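Local coordinates for exodeoxyribonuclease (Neisseria meningitidis, PDB 2JC5), which probably cleaves DNA at apurinic or apyrimidinic sites as a magnesium- or manganese-dependent repair phosphodiesterase of the AP/ExoA family, at residues Thr203-Arg208 and Asp246-Val251; Leu2-Ala7 and Val145-Trp150; Asp190-Leu195 and Val234-Tyr239. All blocks are in the same frame, centred on the assembly; numbering follows the deposited sequence.

Interaction 1: residues Thr203-Arg208 and Asp246-Val251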
loop_
_atom_site.group_PDB
_atom_site.type_symbol
_atom_site.label_atom_id
_atom_site.label_comp_id
_atom_site.label_asym_id
_atom_site.label_seq_id
_atom_site.Cartn_x
_atom_site.Cartn_y
_atom_site.Cartn_z
ATOM N N THR A 203 -5.637 8.443 5.041
ATOM C CA THR A 203 -6.044 7.144 4.522
ATOM C C THR A 203 -6.381 6.128 5.605
ATOM O O THR A 203 -6.830 5.041 5.266
ATOM C CB THR A 203 -4.943 6.528 3.621
ATOM O OG1 THR A 203 -3.750 6.301 4.382
ATOM C CG2 THR A 203 -4.642 7.432 2.431
ATOM N N TRP A 204 -6.192 6.481 6.885
ATOM C CA TRP A 204 -6.479 5.571 7.994
ATOM C C TRP A 204 -7.027 6.307 9.198
ATOM O O TRP A 204 -6.570 7.404 9.524
ATOM C CB TRP A 204 -5.200 4.832 8.411
ATOM C CG TRP A 204 -5.417 3.902 9.569
ATOM C CD1 TRP A 204 -5.997 2.673 9.544
ATOM C CD2 TRP A 204 -5.044 4.143 10.920
ATOM N NE1 TRP A 204 -6.024 2.134 10.805
ATOM C CE2 TRP A 204 -5.432 3.013 11.672
ATOM C CE3 TRP A 204 -4.418 5.205 11.572
ATOM C CZ2 TRP A 204 -5.231 2.919 13.044
ATOM C CZ3 TRP A 204 -4.227 5.111 12.938
ATOM C CH2 TRP A 204 -4.635 3.968 13.660
ATOM N N TRP A 205 -8.006 5.682 9.857
ATOM C CA TRP A 205 -8.567 6.147 11.123
ATOM C C TRP A 205 -8.762 4.898 11.958
ATOM O O TRP A 205 -9.104 3.853 11.405
ATOM C CB TRP A 205 -9.918 6.830 10.914
ATOM C CG TRP A 205 -9.902 7.945 9.916
ATOM C CD1 TRP A 205 -9.913 9.294 10.188
ATOM C CD2 TRP A 205 -9.855 7.832 8.479
ATOM N NE1 TRP A 205 -9.892 10.005 9.012
ATOM C CE2 TRP A 205 -9.852 9.138 7.955
ATOM C CE3 TRP A 205 -9.838 6.751 7.589
ATOM C CZ2 TRP A 205 -9.807 9.389 6.591
ATOM C CZ3 TRP A 205 -9.797 7.003 6.245
ATOM C CH2 TRP A 205 -9.793 8.310 5.755
ATOM N N SER A 206 -8.582 4.982 13.278
ATOM C CA SER A 206 -8.531 3.752 14.063
ATOM C C SER A 206 -9.841 2.982 14.181
ATOM O O SER A 206 -9.821 1.791 14.490
ATOM C CB SER A 206 -7.949 3.997 15.444
ATOM O OG SER A 206 -8.854 4.646 16.290
ATOM N N ASN A 207 -10.976 3.632 13.971
ATOM C CA ASN A 207 -12.251 2.931 13.937
ATOM C C ASN A 207 -13.228 3.733 13.067
ATOM O O ASN A 207 -12.914 4.861 12.630
ATOM C CB ASN A 207 -12.758 2.706 15.376
ATOM C CG ASN A 207 -12.992 4.009 16.115
ATOM O OD1 ASN A 207 -13.785 4.838 15.664
ATOM N ND2 ASN A 207 -12.293 4.208 17.247
ATOM N N ARG A 208 -14.391 3.162 12.789
ATOM C CA ARG A 208 -15.399 3.829 11.960
ATOM C C ARG A 208 -16.379 4.635 12.812
ATOM O O ARG A 208 -17.377 5.171 12.290
ATOM C CB ARG A 208 -16.147 2.800 11.085
ATOM C CG ARG A 208 -17.112 1.889 11.814
ATOM C CD ARG A 208 -17.719 0.864 10.857
ATOM N NE ARG A 208 -16.793 -0.237 10.558
ATOM C CZ ARG A 208 -16.963 -1.514 10.912
ATOM N NH1 ARG A 208 -18.024 -1.908 11.604
ATOM N NH2 ARG A 208 -16.047 -2.418 10.584
ATOM N N ASP A 246 -10.773 0.016 7.897
ATOM C CA ASP A 246 -10.301 1.189 8.657
ATOM C C ASP A 246 -9.442 2.122 7.810
ATOM O O ASP A 246 -9.270 3.276 8.183
ATOM C CB ASP A 246 -9.606 0.829 9.986
ATOM C CG ASP A 246 -8.503 -0.174 9.850
ATOM O OD1 ASP A 246 -8.341 -0.800 8.788
ATOM O OD2 ASP A 246 -7.802 -0.325 10.862
ATOM N N HIS A 247 -8.957 1.636 6.663
ATOM C CA HIS A 247 -8.309 2.486 5.675
ATOM C C HIS A 247 -9.285 2.813 4.563
ATOM O O HIS A 247 -10.280 2.103 4.368
ATOM C CB HIS A 247 -7.138 1.777 5.004
ATOM C CG HIS A 247 -6.031 1.387 5.929
ATOM N ND1 HIS A 247 -4.781 1.980 5.905
ATOM C CD2 HIS A 247 -5.989 0.467 6.920
ATOM C CE1 HIS A 247 -4.014 1.418 6.823
ATOM N NE2 HIS A 247 -4.720 0.495 7.453
ATOM N N ALA A 248 -8.988 3.895 3.840
ATOM C CA ALA A 248 -9.678 4.226 2.586
ATOM C C ALA A 248 -8.789 3.883 1.386
ATOM O O ALA A 248 -7.571 4.073 1.445
ATOM C CB ALA A 248 -10.039 5.716 2.560
ATOM N N PRO A 249 -9.385 3.404 0.276
ATOM C CA PRO A 249 -8.585 3.177 -0.933
ATOM C C PRO A 249 -7.960 4.440 -1.483
ATOM O O PRO A 249 -8.604 5.486 -1.521
ATOM C CB PRO A 249 -9.602 2.608 -1.927
ATOM C CG PRO A 249 -10.639 2.012 -1.072
ATOM C CD PRO A 249 -10.766 2.952 0.097
ATOM N N LEU A 250 -6.704 4.322 -1.899
ATOM C CA LEU A 250 -5.952 5.386 -2.539
ATOM C C LEU A 250 -5.885 5.104 -4.028
ATOM O O LEU A 250 -5.336 4.097 -4.446
ATOM C CB LEU A 250 -4.547 5.461 -1.936
ATOM C CG LEU A 250 -3.541 6.400 -2.594
ATOM C CD1 LEU A 250 -4.013 7.870 -2.532
ATOM C CD2 LEU A 250 -2.173 6.194 -1.972
ATOM N N VAL A 251 -6.503 5.987 -4.821
ATOM C CA VAL A 251 -6.649 5.777 -6.249
ATOM C C VAL A 251 -5.814 6.793 -6.998
ATOM O O VAL A 251 -5.937 7.991 -6.753
ATOM C CB VAL A 251 -8.123 5.962 -6.655
ATOM C CG1 VAL A 251 -8.312 5.689 -8.170
ATOM C CG2 VAL A 251 -9.056 5.106 -5.782
#
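Trp204 lays CD1 over one face of the His247 imidazole, 3.3 Å from NE2, and places its CB over the same ring, the two planes 48° apart in an oblique pair. Ser206 N lies over one face of the indole. At the indole edge NE1 donates to Asp246 OD2 (3.0 Å, N-H...O angle 154°) and comes down on the oxygen from well above the carboxylate plane, while the oxygen itself lies nearly in the indole plane. Trp204 CG stands anti to the backbone N (chi1 179°), which carries the indole slantwise across both, NE1 to Asp246 and CD1 to His247. The Trp205 ring turns its edge to the other segment, with CZ3 3.9 Å from Ala248 CB, while its NE1 bonds to Asp215; an alanine methyl fits against the rim of this large ring.

The backbones join at a single bridge between Trp204 and His247. Ala248 N donates to Thr203 O (2.8 Å) and Trp205 N to Asp246 O (3.2 Å). Thr203 and Trp204 both face Trp218 in a classic beta bulge.

Trp204 contacts bound bicine, Asp246 is a metal ligand in other crystals of this enzyme, and His247 is the predicted proton acceptor, its ND1 bonded to Asp221. The indole thus links the bicine pocket to a metal ligand through its N-H and, over part of one face, to the imidazole of the probable catalytic His-Asp pair.

Interaction 2: residues Leu2-Ala7 and Val145-Trp150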
loop_
_atom_site.group_PDB
_atom_site.type_symbol
_atom_site.label_atom_id
_atom_site.label_comp_id
_atom_site.label_asym_id
_atom_site.label_seq_id
_atom_site.Cartn_x
_atom_site.Cartn_y
_atom_site.Cartn_z
ATOM N N LEU A 2 -4.480 4.545 -16.951
ATOM C CA LEU A 2 -4.194 3.404 -16.071
ATOM C C LEU A 2 -4.556 3.805 -14.647
ATOM O O LEU A 2 -3.966 4.739 -14.104
ATOM C CB LEU A 2 -2.714 3.057 -16.101
ATOM C CG LEU A 2 -2.199 1.991 -15.123
ATOM C CD1 LEU A 2 -2.711 0.661 -15.593
ATOM C CD2 LEU A 2 -0.669 2.020 -15.016
ATOM N N LYS A 3 -5.513 3.103 -14.048
ATOM C CA LYS A 3 -5.974 3.423 -12.707
ATOM C C LYS A 3 -5.479 2.332 -11.770
ATOM O O LYS A 3 -5.779 1.151 -11.955
ATOM C CB LYS A 3 -7.504 3.520 -12.706
ATOM C CG LYS A 3 -8.120 3.871 -11.383
ATOM C CD LYS A 3 -9.643 3.918 -11.427
ATOM C CE LYS A 3 -10.129 5.061 -12.265
ATOM N NZ LYS A 3 -11.228 5.772 -11.573
ATOM N N ILE A 4 -4.679 2.741 -10.784
ATOM C CA ILE A 4 -4.124 1.833 -9.794
ATOM C C ILE A 4 -4.683 2.194 -8.427
ATOM O O ILE A 4 -4.656 3.359 -8.055
ATOM C CB ILE A 4 -2.590 1.877 -9.729
ATOM C CG1 ILE A 4 -1.975 1.526 -11.087
ATOM C CG2 ILE A 4 -2.109 0.906 -8.666
ATOM C CD1 ILE A 4 -0.461 1.606 -11.170
ATOM N N ILE A 5 -5.228 1.205 -7.713
ATOM C CA ILE A 5 -5.828 1.416 -6.399
ATOM C C ILE A 5 -5.026 0.651 -5.381
ATOM O O ILE A 5 -4.708 -0.515 -5.620
ATOM C CB ILE A 5 -7.299 0.971 -6.362
ATOM C CG1 ILE A 5 -8.087 1.795 -7.398
ATOM C CG2 ILE A 5 -7.874 1.100 -4.948
ATOM C CD1 ILE A 5 -9.601 1.625 -7.337
ATOM N N SER A 6 -4.695 1.309 -4.265
ATOM C CA SER A 6 -4.044 0.655 -3.137
ATOM C C SER A 6 -5.027 0.662 -1.973
ATOM O O SER A 6 -5.533 1.712 -1.613
ATOM C CB SER A 6 -2.767 1.387 -2.753
ATOM O OG SER A 6 -2.032 0.668 -1.772
ATOM N N ALA A 7 -5.284 -0.502 -1.392
ATOM C CA ALA A 7 -6.233 -0.589 -0.291
ATOM C C ALA A 7 -5.795 -1.610 0.735
ATOM O O ALA A 7 -5.663 -2.801 0.435
ATOM C CB ALA A 7 -7.637 -0.919 -0.810
ATOM N N VAL A 145 5.505 1.358 -9.509
ATOM C CA VAL A 145 4.647 1.900 -8.465
ATOM C C VAL A 145 4.706 0.944 -7.283
ATOM O O VAL A 145 4.323 -0.215 -7.423
ATOM C CB VAL A 145 3.192 2.063 -8.929
ATOM C CG1 VAL A 145 2.331 2.717 -7.819
ATOM C CG2 VAL A 145 3.142 2.908 -10.207
ATOM N N VAL A 146 5.165 1.448 -6.128
ATOM C CA VAL A 146 5.132 0.681 -4.885
ATOM C C VAL A 146 3.924 1.168 -4.085
ATOM O O VAL A 146 3.955 2.261 -3.499
ATOM C CB VAL A 146 6.441 0.821 -4.071
ATOM C CG1 VAL A 146 6.409 -0.100 -2.851
ATOM C CG2 VAL A 146 7.658 0.491 -4.947
ATOM N N CYS A 147 2.852 0.378 -4.129
ATOM C CA CYS A 147 1.622 0.651 -3.423
ATOM C C CYS A 147 1.648 0.005 -2.064
ATOM O O CYS A 147 2.075 -1.138 -1.929
ATOM C CB CYS A 147 0.434 0.027 -4.134
ATOM S SG CYS A 147 -0.031 0.748 -5.659
ATOM N N GLY A 148 1.103 0.684 -1.065
ATOM C CA GLY A 148 0.677 -0.049 0.094
ATOM C C GLY A 148 0.574 0.755 1.348
ATOM O O GLY A 148 0.487 1.979 1.319
ATOM N N ASP A 149 0.561 0.014 2.446
ATOM C CA ASP A 149 0.435 0.569 3.771
ATOM C C ASP A 149 1.831 0.564 4.358
ATOM O O ASP A 149 2.388 -0.495 4.640
ATOM C CB ASP A 149 -0.512 -0.292 4.585
ATOM C CG ASP A 149 -0.652 0.144 6.024
ATOM O OD1 ASP A 149 -0.006 1.123 6.452
ATOM O OD2 ASP A 149 -1.441 -0.511 6.755
ATOM N N TRP A 150 2.413 1.754 4.435
ATOM C CA TRP A 150 3.790 1.933 4.874
ATOM C C TRP A 150 3.865 2.186 6.367
ATOM O O TRP A 150 4.962 2.217 6.917
ATOM C CB TRP A 150 4.463 3.076 4.109
ATOM C CG TRP A 150 4.660 2.804 2.636
ATOM C CD1 TRP A 150 3.694 2.532 1.712
ATOM C CD2 TRP A 150 5.900 2.799 1.925
ATOM N NE1 TRP A 150 4.258 2.346 0.472
ATOM C CE2 TRP A 150 5.611 2.528 0.572
ATOM C CE3 TRP A 150 7.231 3.019 2.294
ATOM C CZ2 TRP A 150 6.602 2.444 -0.395
ATOM C CZ3 TRP A 150 8.206 2.958 1.318
ATOM C CH2 TRP A 150 7.885 2.663 0.005
#
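Ser6 OG comes within 3.2 Å of Gly148 N, but the angle is too poor for a hydrogen bond; the hydroxyl is instead weakly hydrogen-bonded to NE2 of Gln35. Across this contact the hydroxyl therefore makes van der Waals contact and no hydrogen bond. With chi1 at -172° it is carried toward the Gly148 backbone, and it lies 3.5 Å from Cys147 CB. Serine suits the place, being small enough to fit beside the backbone of Gly148 while its one polar atom finds a partner.

Next to it the contact becomes apolar. Cys147 SG lies beside the backbone N, opposite the carbonyl carbon (chi1 -70°), and this directs the sulfur to the CG2 branch of Ile4 at 3.7 Å, with Ser6 CB on its other near approach at 4.0 Å. The longer branch of Ile4 runs on to CD1, which meets Val145 CG2 at 4.0 Å as the two side chains lie side by side, pointing opposite ways. Branched aliphatic residues and a cysteine suit this buried layer, where the one strongly polar side-chain group, the Ser6 hydroxyl, turns to Gln35.

The strands run 30° from parallel, their axes 8.3 Å apart at the nearest point, and no hydrogen bond joins them: they face each other from two different sheets. At Gly148 the chain turns a corner, with backbone angles that a residue with a side chain could hardly take, since its CB would collide with the carbonyl oxygen before it. Beyond the corner comes Asp149, predicted to be a proton donor or acceptor, its carboxylate bonded to Asn8 at the end of the first strand. Two sheets packed face to face, with probable catalytic residues gathered where their strands end, are the hallmark of the DNase I-like alpha/beta sandwich.

Interaction 3: residues Asp190-Leu195 and Val234-Tyr239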
loop_
_atom_site.group_PDB
_atom_site.type_symbol
_atom_site.label_atom_id
_atom_site.label_comp_id
_atom_site.label_asym_id
_atom_site.label_seq_id
_atom_site.Cartn_x
_atom_site.Cartn_y
_atom_site.Cartn_z
ATOM N N ASP A 190 6.365 10.578 -3.785
ATOM C CA ASP A 190 5.172 10.330 -2.990
ATOM C C ASP A 190 4.038 10.935 -3.805
ATOM O O ASP A 190 3.861 12.154 -3.849
ATOM C CB ASP A 190 5.381 10.999 -1.620
ATOM C CG ASP A 190 4.170 10.974 -0.748
ATOM O OD1 ASP A 190 3.083 10.576 -1.227
ATOM O OD2 ASP A 190 4.332 11.363 0.442
ATOM N N MET A 191 3.282 10.089 -4.484
ATOM C CA MET A 191 2.435 10.582 -5.563
ATOM C C MET A 191 1.361 11.541 -5.066
ATOM O O MET A 191 1.100 12.574 -5.697
ATOM C CB MET A 191 1.803 9.434 -6.341
ATOM C CG MET A 191 1.521 9.773 -7.786
ATOM S SD MET A 191 2.983 10.211 -8.781
ATOM C CE MET A 191 2.893 12.009 -8.928
ATOM N N TRP A 192 0.735 11.205 -3.939
ATOM C CA TRP A 192 -0.306 12.053 -3.390
ATOM C C TRP A 192 0.229 13.447 -3.055
ATOM O O TRP A 192 -0.361 14.476 -3.411
ATOM C CB TRP A 192 -0.919 11.453 -2.116
ATOM C CG TRP A 192 -1.959 12.356 -1.555
ATOM C CD1 TRP A 192 -1.798 13.316 -0.606
ATOM C CD2 TRP A 192 -3.320 12.453 -2.003
ATOM N NE1 TRP A 192 -2.994 13.990 -0.406
ATOM C CE2 TRP A 192 -3.942 13.475 -1.248
ATOM C CE3 TRP A 192 -4.077 11.764 -2.958
ATOM C CZ2 TRP A 192 -5.273 13.808 -1.408
ATOM C CZ3 TRP A 192 -5.405 12.102 -3.109
ATOM C CH2 TRP A 192 -5.988 13.129 -2.349
ATOM N N ARG A 193 1.348 13.484 -2.343
ATOM C CA ARG A 193 1.868 14.758 -1.842
ATOM C C ARG A 193 2.376 15.602 -2.989
ATOM O O ARG A 193 2.301 16.831 -2.935
ATOM C CB ARG A 193 2.974 14.504 -0.827
ATOM C CG ARG A 193 3.566 15.721 -0.193
ATOM C CD ARG A 193 2.572 16.622 0.461
ATOM N NE ARG A 193 1.792 15.961 1.500
ATOM C CZ ARG A 193 0.464 15.939 1.584
ATOM N NH1 ARG A 193 -0.318 16.514 0.677
ATOM N NH2 ARG A 193 -0.104 15.303 2.609
ATOM N N THR A 194 2.868 14.954 -4.041
ATOM C CA THR A 194 3.336 15.672 -5.211
ATOM C C THR A 194 2.178 16.252 -5.998
ATOM O O THR A 194 2.237 17.411 -6.445
ATOM C CB THR A 194 4.254 14.777 -6.061
ATOM O OG1 THR A 194 5.475 14.593 -5.340
ATOM C CG2 THR A 194 4.581 15.414 -7.399
ATOM N N LEU A 195 1.125 15.465 -6.184
ATOM C CA LEU A 195 -0.068 15.947 -6.892
ATOM C C LEU A 195 -0.776 17.085 -6.152
ATOM O O LEU A 195 -1.250 18.027 -6.789
ATOM C CB LEU A 195 -1.084 14.815 -7.123
ATOM C CG LEU A 195 -0.732 13.815 -8.219
ATOM C CD1 LEU A 195 -1.614 12.594 -8.166
ATOM C CD2 LEU A 195 -0.819 14.489 -9.599
ATOM N N VAL A 234 -2.051 11.984 -13.486
ATOM C CA VAL A 234 -2.985 13.072 -13.804
ATOM C C VAL A 234 -3.953 13.455 -12.675
ATOM O O VAL A 234 -4.413 14.593 -12.596
ATOM C CB VAL A 234 -3.770 12.800 -15.104
ATOM C CG1 VAL A 234 -2.821 12.781 -16.299
ATOM C CG2 VAL A 234 -4.561 11.519 -15.023
ATOM N N SER A 235 -4.253 12.518 -11.789
ATOM C CA SER A 235 -5.135 12.791 -10.678
ATOM C C SER A 235 -5.092 11.676 -9.663
ATOM O O SER A 235 -4.601 10.588 -9.929
ATOM C CB SER A 235 -6.565 12.988 -11.164
ATOM O OG SER A 235 -7.096 11.758 -11.554
ATOM N N ALA A 236 -5.619 11.962 -8.488
ATOM C CA ALA A 236 -5.742 10.948 -7.446
ATOM C C ALA A 236 -6.889 11.327 -6.530
ATOM O O ALA A 236 -7.321 12.494 -6.488
ATOM C CB ALA A 236 -4.443 10.807 -6.665
ATOM N N HIS A 237 -7.395 10.338 -5.805
ATOM C CA HIS A 237 -8.355 10.586 -4.742
ATOM C C HIS A 237 -8.291 9.505 -3.688
ATOM O O HIS A 237 -7.818 8.400 -3.946
ATOM C CB HIS A 237 -9.786 10.750 -5.278
ATOM C CG HIS A 237 -10.387 9.510 -5.875
ATOM N ND1 HIS A 237 -10.224 9.170 -7.202
ATOM C CD2 HIS A 237 -11.193 8.558 -5.339
ATOM C CE1 HIS A 237 -10.892 8.053 -7.450
ATOM N NE2 HIS A 237 -11.477 7.654 -6.334
ATOM N N VAL A 238 -8.728 9.873 -2.487
ATOM C CA VAL A 238 -8.961 8.915 -1.412
ATOM C C VAL A 238 -10.446 8.611 -1.418
ATOM O O VAL A 238 -11.264 9.498 -1.187
ATOM C CB VAL A 238 -8.487 9.469 -0.062
ATOM C CG1 VAL A 238 -8.762 8.475 1.064
ATOM C CG2 VAL A 238 -6.987 9.812 -0.126
ATOM N N TYR A 239 -10.793 7.359 -1.682
ATOM C CA TYR A 239 -12.187 7.003 -1.878
ATOM C C TYR A 239 -12.895 6.800 -0.542
ATOM O O TYR A 239 -12.503 5.936 0.259
ATOM C CB TYR A 239 -12.324 5.732 -2.723
ATOM C CG TYR A 239 -13.766 5.338 -2.959
ATOM C CD1 TYR A 239 -14.564 6.039 -3.858
ATOM C CD2 TYR A 239 -14.332 4.287 -2.272
ATOM C CE1 TYR A 239 -15.869 5.684 -4.074
ATOM C CE2 TYR A 239 -15.652 3.913 -2.490
ATOM C CZ TYR A 239 -16.412 4.615 -3.390
ATOM O OH TYR A 239 -17.724 4.285 -3.626
#
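Trp192 reaches from helix 191-195 to the edge strand 234-238, and its ring carries much of the contact. From CB, the first torsion sets CG opposite the backbone N (chi1 179°), which swings the indole off the helix to the strand. On its five-membered side NE1 bonds to the carbonyl of Val199 and faces away from the strand. Along the six-membered ring, CE3 comes first, 3.8 Å from Ala236 CB. CZ3 follows, reaching the strand backbone itself, 3.7 Å from His237 CA at the ring edge. At the far end CH2 lies 4.1 Å from Val238 CG2. That methyl sits over one face of the ring, 4.3 Å from the centroid of the six-membered ring and 21° off its normal, a CH-pi contact in which the two side chains cross at about a right angle.

One helical turn further on, Leu195 adds the second apolar contact. Its CD1 meets Ala236 CB at 3.7 Å and lies near the carbonyl carbon of Ser235. Ala236 CB thus meets both a leucine methyl and CE3 of the indole, a place that suits a side chain of one carbon, while the beta-branched Val238 has a methyl to set over the aromatic face, CG2, with CG1 turned another way.

Helix and strand cross at -116°, their axes 8.9 Å apart. Asp190 holds the N-cap position just before the helix and pairs with Arg219 in a salt bridge, and Tyr196 bonds through its hydroxyl to Ala236 N while setting its ring edge-to-face with Trp192. No hydrogen bond passes between the two segments, and Ser235 N is buried here without a partner, a small cost of apolar packing. Their association accordingly rests on dispersion and the exclusion of water, with the one polar atom of the indole turned to a carbonyl beyond the contact.

Overall arrangement
From the N terminus, strand 2-8 lies in the six-stranded sheet, and interaction 2 closes the first long loop when strand 143-147 of the other sheet packs against it. Interaction 3 opens next, at helix 191-195, and interaction 1 opens at 203-208 before strand 233-238 closes interaction 3; 246-251 then closes interaction 1, so these two cross, while interaction 2 precedes both. Strand 250-254 lies between strands 2-8 and 233-238: Leu250 bonds to Ser6, and Val251 and Pro249 to His237 and Tyr239. His247 of interaction 1 also packs against Asp149 of interaction 2, bringing together predicted catalytic residues from the ends of the two sheets.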